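Local coordinates for putative alpha-L-fucosidase (Bacteroides thetaiotaomicron, PDB 4H41), which probably hydrolyses alpha-L-fucosyl linkages of host glycans, being a putative alpha-L-fucosidase built on a TIM-barrel fold, at residues 164-168 / 196-200; 248-252 / 292-296; 313-317 / 329-333. All coordinates share one frame; numbering follows the deposited sequence.

All three contacts involve loops or helices that follow the later strands of one eight-stranded parallel barrel. Contact 1 pairs the loops after strands 157-162 and 193-195. Its E165 has a side chain about 3 Å, nearest atoms, from an unidentified bound molecule and about 4 Å from a pentaethylene glycol, which may mark a pocket beside this contact, although both molecules probably come from the crystallisation liquor. Contact 2 lies about 18 Å away, centre to centre. Contact 3 is about 24 Å from contact 1, centre to centre, across the chain's centre. Contacts 2 and 3, with centres about 17 Å apart, approach to about 4 Å at their nearest atoms without touching, and both reach the second subunit.

Contact 1: 164-168 / 196-200; sequences GEISR and SPWID
R168 and D200 form a salt bridge at one end of this contact: NH1 of R168 lies 2.8 Å from OD2 of D200, within 5° of the guanidinium plane, and meets the carboxylate on its anti lone pair. Each group has a second charged partner, since R168 NE bridges to E225 and D200 OD1 to R213, which should hold both flat groups against rotation. The two segments are loops following neighbouring strands, 157-162 and 193-195, of a TIM barrel, and a single direct backbone hydrogen bond joins them, from W198 N to I166 O at 3.0 Å with an N-H...O angle of 157°. Two waters extend the polar network. One accepts from D200 N and donates to S167 O. The other accepts from W198 NE1 at 2.8 Å, donates to D200 OD1 at 2.6 Å and also hydrogen-bonds S167 OG, so three side chains converge on it. Packing centres on the indole. CB of S167 sits 3.4 Å from the centroid of the five-membered ring of W198, only 9° off its normal, a CH-pi contact over the face. I166 C lies over the same face, toward the six-membered ring. W198 CG lies between its own backbone N and carbonyl carbon, a torsion that folds the ring back across 166-167. At the indole's edge, CZ3 of W198 meets CB of E165 at 3.7 Å. The E165 carboxylate stands almost perpendicular to that ring; its OE1 is hydrogen-bonded by Q243 and its OE2 by the unidentified bound molecule. P197 CB also lies 3.0 Å from I166 O, the oxygen bonded by W198 N. The buried W198 O has no hydrogen-bond partner in the model; CA and CB of S167 both approach it, and S167 CA makes a CA-H...O contact with W198 O at 3.1 Å.

Contact 2: 248-252 / 292-296; sequences DYDEL and KLRMK
Y249, in the loop after barrel strand 239-243, packs its ring on helix 290-302 between K292 and M295, three residues apart on that helix. This is the tight part. The selenomethionine methyl M295 CE comes to 3.5 Å from Y249 CG, approaching obliquely at the root of the ring. The extended methylene chain of K292 crosses the far end, with K292 CD 3.3 Å from Y249 OH and CG making an off-centre CH-pi contact. K296 contributes less: its CD lies near the ring plane at the edge, 4.1 Å from Y249 CE1. The looser part is L252, whose CD1 stays 3.9 Å from K296 CA. On the polar side, a single water bridges Y249 OH and K296 NZ, donating to Y249 OH in a long bond of 3.3 Å and accepting from K296 NZ. Y95 of the second subunit also packs on Y249. With an alanine in place of Y249, M295 CE and the K292 methylenes would probably face a gap and D280 would lose its phenolic partner. D280 OD2 takes both Y249 OH and K292 NZ, while K296 NZ pairs with D244; the chemistry therefore implies apolar cohesion across the segments, with acids beyond them that probably balance the lysine charges.

Contact 3: 313-317 / 329-333; sequences FSHFM and LYDRY
M317, the selenomethionine just after the short helix 313-316, reaches across to helix 324-337 and touches it at two levels. From CB the chain runs first to CG, and M317 CG lies 4.0 Å from L329 CD2. The second torsion is extended and carries the chain on from CG to SE, and a bend at the third torsion turns the methyl CE toward Y333. M317 CE lies 3.9 Å from the Y333 ring centroid, 21° off the normal, a CH-pi contact over one face; its nearest ring atom is Y333 CD2. The Y333 ring is fixed at its far end, where OH bonds I34 N. These contacts belong to the region where a TIM barrel closes: helix 313-316 follows the last strand, 307-310, and the final helix 324-337 packs beside helices 53-65 and 290-302, with Y333 OH reaching the start of the first strand. The backbone of the short helix also meets the long one. M317 N closes the last helical turn on F313 O at 2.8 Å, and M317 O then points to Y330, lying 3.2 Å from its CB and equally close, 3.2 Å, to its CD1, in an oblique approach to the ring. F316 O is buried against L329 CD2 at 3.4 Å and has no hydrogen-bond partner in the model. Y330 carries its CG anti to the backbone N (chi1 -174°), which brings its rim up to that of F313. The two rings meet rim to rim, neither over the face of the other, with planes 72° apart and F313 CZ 3.7 Å from Y330 CE1. Beyond that rim the Y330 hydroxyl is hydrogen-bonded to H62 O of helix 53-65, and M63 of the same helix packs on the F313 ring.

Contact 1: 164-168 / 196-200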
# COMPACT_ATOMS: atom_id res chain seq x y z
N GLY B 164 15.80 -20.73 7.91
CA GLY B 164 14.78 -21.12 8.88
C GLY B 164 14.68 -20.12 10.01
O GLY B 164 15.56 -20.08 10.88
N GLU B 165 13.66 -19.24 9.99
CA GLU B 165 13.53 -18.16 10.98
C GLU B 165 12.77 -18.57 12.23
O GLU B 165 11.65 -19.06 12.12
CB GLU B 165 12.79 -16.95 10.39
CG GLU B 165 13.53 -16.16 9.36
CD GLU B 165 12.64 -15.09 8.76
OE1 GLU B 165 11.95 -14.36 9.53
OE2 GLU B 165 12.60 -15.01 7.52
N ILE B 166 13.32 -18.23 13.40
CA ILE B 166 12.69 -18.44 14.69
C ILE B 166 12.90 -17.20 15.54
O ILE B 166 13.73 -16.35 15.20
CB ILE B 166 13.25 -19.71 15.41
CG1 ILE B 166 14.72 -19.52 15.89
CG2 ILE B 166 13.10 -20.96 14.55
CD1 ILE B 166 15.26 -20.63 16.79
N SER B 167 12.19 -17.11 16.66
CA SER B 167 12.43 -16.10 17.69
C SER B 167 12.60 -16.69 19.08
O SER B 167 13.16 -16.02 19.94
CB SER B 167 11.30 -15.08 17.72
OG SER B 167 10.08 -15.66 18.13
N ARG B 168 12.03 -17.87 19.33
CA ARG B 168 12.03 -18.51 20.64
C ARG B 168 12.48 -19.95 20.53
O ARG B 168 12.59 -20.49 19.41
CB ARG B 168 10.57 -18.49 21.17
CG ARG B 168 9.96 -17.10 21.38
CD ARG B 168 10.63 -16.33 22.50
NE ARG B 168 10.46 -16.99 23.78
CZ ARG B 168 9.48 -16.77 24.65
NH1 ARG B 168 8.52 -15.89 24.38
NH2 ARG B 168 9.43 -17.44 25.80
N SER B 196 19.24 -15.38 10.70
CA SER B 196 18.62 -14.07 10.95
C SER B 196 17.27 -14.28 11.65
O SER B 196 16.19 -14.16 11.06
CB SER B 196 18.49 -13.24 9.68
OG SER B 196 18.05 -11.93 10.04
N PRO B 197 17.32 -14.65 12.93
CA PRO B 197 16.08 -14.82 13.72
C PRO B 197 15.46 -13.46 14.05
O PRO B 197 16.01 -12.44 13.66
CB PRO B 197 16.58 -15.53 14.98
CG PRO B 197 17.99 -15.04 15.14
CD PRO B 197 18.52 -14.85 13.77
N TRP B 198 14.37 -13.44 14.79
CA TRP B 198 13.74 -12.18 15.22
C TRP B 198 13.54 -12.24 16.74
O TRP B 198 13.74 -13.28 17.35
CB TRP B 198 12.44 -11.88 14.44
CG TRP B 198 11.22 -12.64 14.86
CD1 TRP B 198 10.25 -12.21 15.72
CD2 TRP B 198 10.73 -13.86 14.29
NE1 TRP B 198 9.25 -13.15 15.81
CE2 TRP B 198 9.50 -14.15 14.91
CE3 TRP B 198 11.26 -14.79 13.38
CZ2 TRP B 198 8.81 -15.35 14.68
CZ3 TRP B 198 10.55 -15.94 13.10
CH2 TRP B 198 9.36 -16.23 13.78
N ILE B 199 13.28 -11.10 17.35
CA ILE B 199 13.06 -10.98 18.80
C ILE B 199 11.57 -11.03 19.01
O ILE B 199 10.84 -10.31 18.34
CB ILE B 199 13.69 -9.70 19.41
CG1 ILE B 199 15.20 -9.63 19.09
CG2 ILE B 199 13.41 -9.65 20.92
CD1 ILE B 199 15.83 -8.28 19.30
N ASP B 200 11.10 -11.82 19.96
CA ASP B 200 9.65 -11.97 20.21
C ASP B 200 9.10 -10.79 21.04
O ASP B 200 8.56 -10.96 22.15
CB ASP B 200 9.45 -13.30 20.94
CG ASP B 200 8.01 -13.68 21.16
OD1 ASP B 200 7.17 -13.36 20.28
OD2 ASP B 200 7.72 -14.30 22.21
O HOH W 1 12.97 -13.49 21.33
O HOH W 2 7.52 -14.20 17.80

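Contact 2: 248-252 / 292-296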
# COMPACT_ATOMS: atom_id res chain seq x y z
N ASP B 248 10.66 -2.22 20.74
CA ASP B 248 10.54 -0.76 20.72
C ASP B 248 11.92 -0.11 20.69
O ASP B 248 12.93 -0.73 21.08
CB ASP B 248 9.71 -0.28 21.89
CG ASP B 248 8.90 0.99 21.65
OD1 ASP B 248 9.16 1.69 20.63
OD2 ASP B 248 7.96 1.25 22.45
N TYR B 249 11.98 1.13 20.24
CA TYR B 249 13.27 1.83 20.05
C TYR B 249 13.98 2.13 21.37
O TYR B 249 15.19 2.27 21.36
CB TYR B 249 13.11 3.12 19.21
CG TYR B 249 12.39 2.83 17.91
CD1 TYR B 249 13.04 2.24 16.85
CD2 TYR B 249 11.03 3.05 17.80
CE1 TYR B 249 12.35 1.86 15.69
CE2 TYR B 249 10.34 2.72 16.63
CZ TYR B 249 11.00 2.11 15.59
OH TYR B 249 10.32 1.71 14.46
N ASP B 250 13.27 2.15 22.48
CA ASP B 250 13.89 2.36 23.79
C ASP B 250 14.29 0.98 24.43
O ASP B 250 14.79 0.96 25.56
CB ASP B 250 12.97 3.15 24.72
CG ASP B 250 11.60 2.57 24.94
OD1 ASP B 250 11.34 1.46 24.44
OD2 ASP B 250 10.76 3.25 25.58
N GLU B 251 14.11 -0.14 23.71
CA GLU B 251 14.52 -1.48 24.18
C GLU B 251 15.76 -1.98 23.45
O GLU B 251 16.25 -3.06 23.76
CB GLU B 251 13.37 -2.48 23.96
CG GLU B 251 12.14 -2.10 24.74
CD GLU B 251 10.93 -2.99 24.53
OE1 GLU B 251 10.66 -3.41 23.37
OE2 GLU B 251 10.19 -3.17 25.51
N LEU B 252 16.29 -1.20 22.50
CA LEU B 252 17.43 -1.62 21.66
C LEU B 252 18.66 -1.88 22.49
O LEU B 252 19.30 -2.92 22.32
CB LEU B 252 17.74 -0.54 20.61
CG LEU B 252 16.65 -0.32 19.51
CD1 LEU B 252 16.93 0.95 18.77
CD2 LEU B 252 16.62 -1.46 18.57
N LYS B 292 14.24 6.44 12.51
CA LYS B 292 14.10 5.14 13.18
C LYS B 292 15.25 4.23 12.80
O LYS B 292 15.82 3.55 13.67
CB LYS B 292 12.77 4.48 12.84
CG LYS B 292 11.57 5.21 13.44
CD LYS B 292 10.26 4.64 12.93
CE LYS B 292 9.07 5.42 13.47
NZ LYS B 292 7.79 4.78 13.03
N LEU B 293 15.61 4.19 11.50
CA LEU B 293 16.73 3.38 11.03
C LEU B 293 18.02 3.87 11.72
O LEU B 293 18.84 3.08 12.19
CB LEU B 293 16.88 3.47 9.52
CG LEU B 293 18.03 2.63 8.94
CD1 LEU B 293 17.90 1.17 9.27
CD2 LEU B 293 18.08 2.75 7.42
N ARG B 294 18.18 5.20 11.78
CA ARG B 294 19.37 5.84 12.37
C ARG B 294 19.49 5.37 13.83
O ARG B 294 20.56 5.04 14.27
CB ARG B 294 19.27 7.38 12.30
CG ARG B 294 20.44 8.03 12.89
CD ARG B 294 20.37 9.52 12.95
NE ARG B 294 19.13 10.04 13.48
CZ ARG B 294 18.80 10.17 14.76
NH1 ARG B 294 19.65 9.81 15.72
NH2 ARG B 294 17.64 10.70 15.10
N MSE B 295 18.41 5.43 14.58
CA MSE B 295 18.47 5.03 16.00
C MSE B 295 18.87 3.55 16.16
O MSE B 295 19.62 3.23 17.07
CB MSE B 295 17.13 5.31 16.66
CG MSE B 295 16.89 6.76 16.90
SE MSE B 295 15.15 6.93 17.87
CE MSE B 295 13.93 5.78 16.98
N LYS B 296 18.44 2.67 15.25
CA LYS B 296 18.78 1.25 15.31
C LYS B 296 20.23 1.04 14.98
O LYS B 296 20.88 0.24 15.66
CB LYS B 296 17.86 0.44 14.38
CG LYS B 296 16.42 0.48 14.87
CD LYS B 296 15.44 -0.40 14.12
CE LYS B 296 15.45 -0.24 12.63
NZ LYS B 296 14.52 -1.20 11.97
O HOH W 3 11.78 -0.81 12.97

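Contact 3: 313-317 / 329-333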
# COMPACT_ATOMS: atom_id res chain seq x y z
N PHE B 313 17.42 -3.71 0.72
CA PHE B 313 17.80 -2.53 -0.05
C PHE B 313 16.91 -2.26 -1.25
O PHE B 313 16.44 -1.12 -1.41
CB PHE B 313 19.24 -2.64 -0.51
CG PHE B 313 19.73 -1.47 -1.31
CD1 PHE B 313 19.60 -1.45 -2.70
CD2 PHE B 313 20.36 -0.41 -0.70
CE1 PHE B 313 20.02 -0.35 -3.44
CE2 PHE B 313 20.76 0.70 -1.45
CZ PHE B 313 20.60 0.71 -2.81
N SER B 314 16.72 -3.26 -2.12
CA SER B 314 16.02 -3.03 -3.41
C SER B 314 14.62 -2.40 -3.27
O SER B 314 14.25 -1.61 -4.13
CB SER B 314 15.95 -4.29 -4.23
OG SER B 314 17.29 -4.71 -4.48
N HIS B 315 13.84 -2.82 -2.29
CA HIS B 315 12.51 -2.24 -2.09
C HIS B 315 12.53 -1.02 -1.21
O HIS B 315 11.71 -0.10 -1.41
CB HIS B 315 11.57 -3.26 -1.44
CG HIS B 315 11.08 -4.33 -2.36
ND1 HIS B 315 11.83 -5.44 -2.66
CD2 HIS B 315 9.89 -4.44 -3.01
CE1 HIS B 315 11.10 -6.18 -3.47
NE2 HIS B 315 9.91 -5.63 -3.67
N PHE B 316 13.35 -1.05 -0.15
CA PHE B 316 13.21 -0.06 0.90
C PHE B 316 14.28 1.02 0.97
O PHE B 316 14.03 2.01 1.65
CB PHE B 316 13.05 -0.75 2.24
CG PHE B 316 11.85 -1.69 2.20
CD1 PHE B 316 10.57 -1.19 2.08
CD2 PHE B 316 12.03 -3.07 2.23
CE1 PHE B 316 9.46 -2.05 2.02
CE2 PHE B 316 10.91 -3.93 2.18
CZ PHE B 316 9.65 -3.41 2.04
N MSE B 317 15.40 0.91 0.26
CA MSE B 317 16.42 1.96 0.23
C MSE B 317 16.89 2.31 -1.15
O MSE B 317 17.72 3.19 -1.27
CB MSE B 317 17.65 1.54 1.07
CG MSE B 317 17.32 1.18 2.45
SE MSE B 317 18.98 0.75 3.48
CE MSE B 317 19.86 2.50 3.32
N LEU B 329 14.98 7.92 1.34
CA LEU B 329 15.70 7.29 2.46
C LEU B 329 17.19 7.16 2.12
O LEU B 329 18.05 7.44 2.96
CB LEU B 329 15.15 5.92 2.79
CG LEU B 329 15.83 5.17 3.97
CD1 LEU B 329 15.91 6.00 5.21
CD2 LEU B 329 15.00 3.91 4.32
N TYR B 330 17.47 6.78 0.89
CA TYR B 330 18.86 6.63 0.41
C TYR B 330 19.60 7.95 0.51
O TYR B 330 20.72 7.98 0.98
CB TYR B 330 18.82 6.16 -1.04
CG TYR B 330 20.15 5.80 -1.67
CD1 TYR B 330 20.66 4.52 -1.59
CD2 TYR B 330 20.78 6.69 -2.52
CE1 TYR B 330 21.80 4.14 -2.28
CE2 TYR B 330 21.94 6.34 -3.21
CZ TYR B 330 22.42 5.05 -3.12
OH TYR B 330 23.54 4.69 -3.84
N ASP B 331 18.93 9.06 0.15
CA ASP B 331 19.52 10.40 0.25
C ASP B 331 19.76 10.80 1.70
O ASP B 331 20.83 11.30 2.00
CB ASP B 331 18.63 11.42 -0.43
CG ASP B 331 18.51 11.27 -1.94
OD1 ASP B 331 19.34 10.53 -2.53
OD2 ASP B 331 17.56 11.86 -2.52
N ARG B 332 18.81 10.56 2.60
CA ARG B 332 18.99 10.89 4.04
C ARG B 332 20.13 10.08 4.64
O ARG B 332 20.91 10.59 5.46
CB ARG B 332 17.71 10.64 4.84
CG ARG B 332 16.46 11.39 4.40
CD ARG B 332 16.47 12.91 4.59
NE ARG B 332 17.33 13.62 3.64
CZ ARG B 332 17.10 13.78 2.33
NH1 ARG B 332 15.98 13.32 1.77
NH2 ARG B 332 17.98 14.41 1.58
N TYR B 333 20.23 8.80 4.24
CA TYR B 333 21.28 7.87 4.68
C TYR B 333 22.65 8.37 4.23
O TYR B 333 23.59 8.46 5.03
CB TYR B 333 20.97 6.48 4.12
CG TYR B 333 21.95 5.42 4.51
CD1 TYR B 333 23.09 5.19 3.76
CD2 TYR B 333 21.75 4.64 5.65
CE1 TYR B 333 24.01 4.21 4.12
CE2 TYR B 333 22.64 3.62 5.99
CZ TYR B 333 23.78 3.43 5.23
OH TYR B 333 24.70 2.49 5.61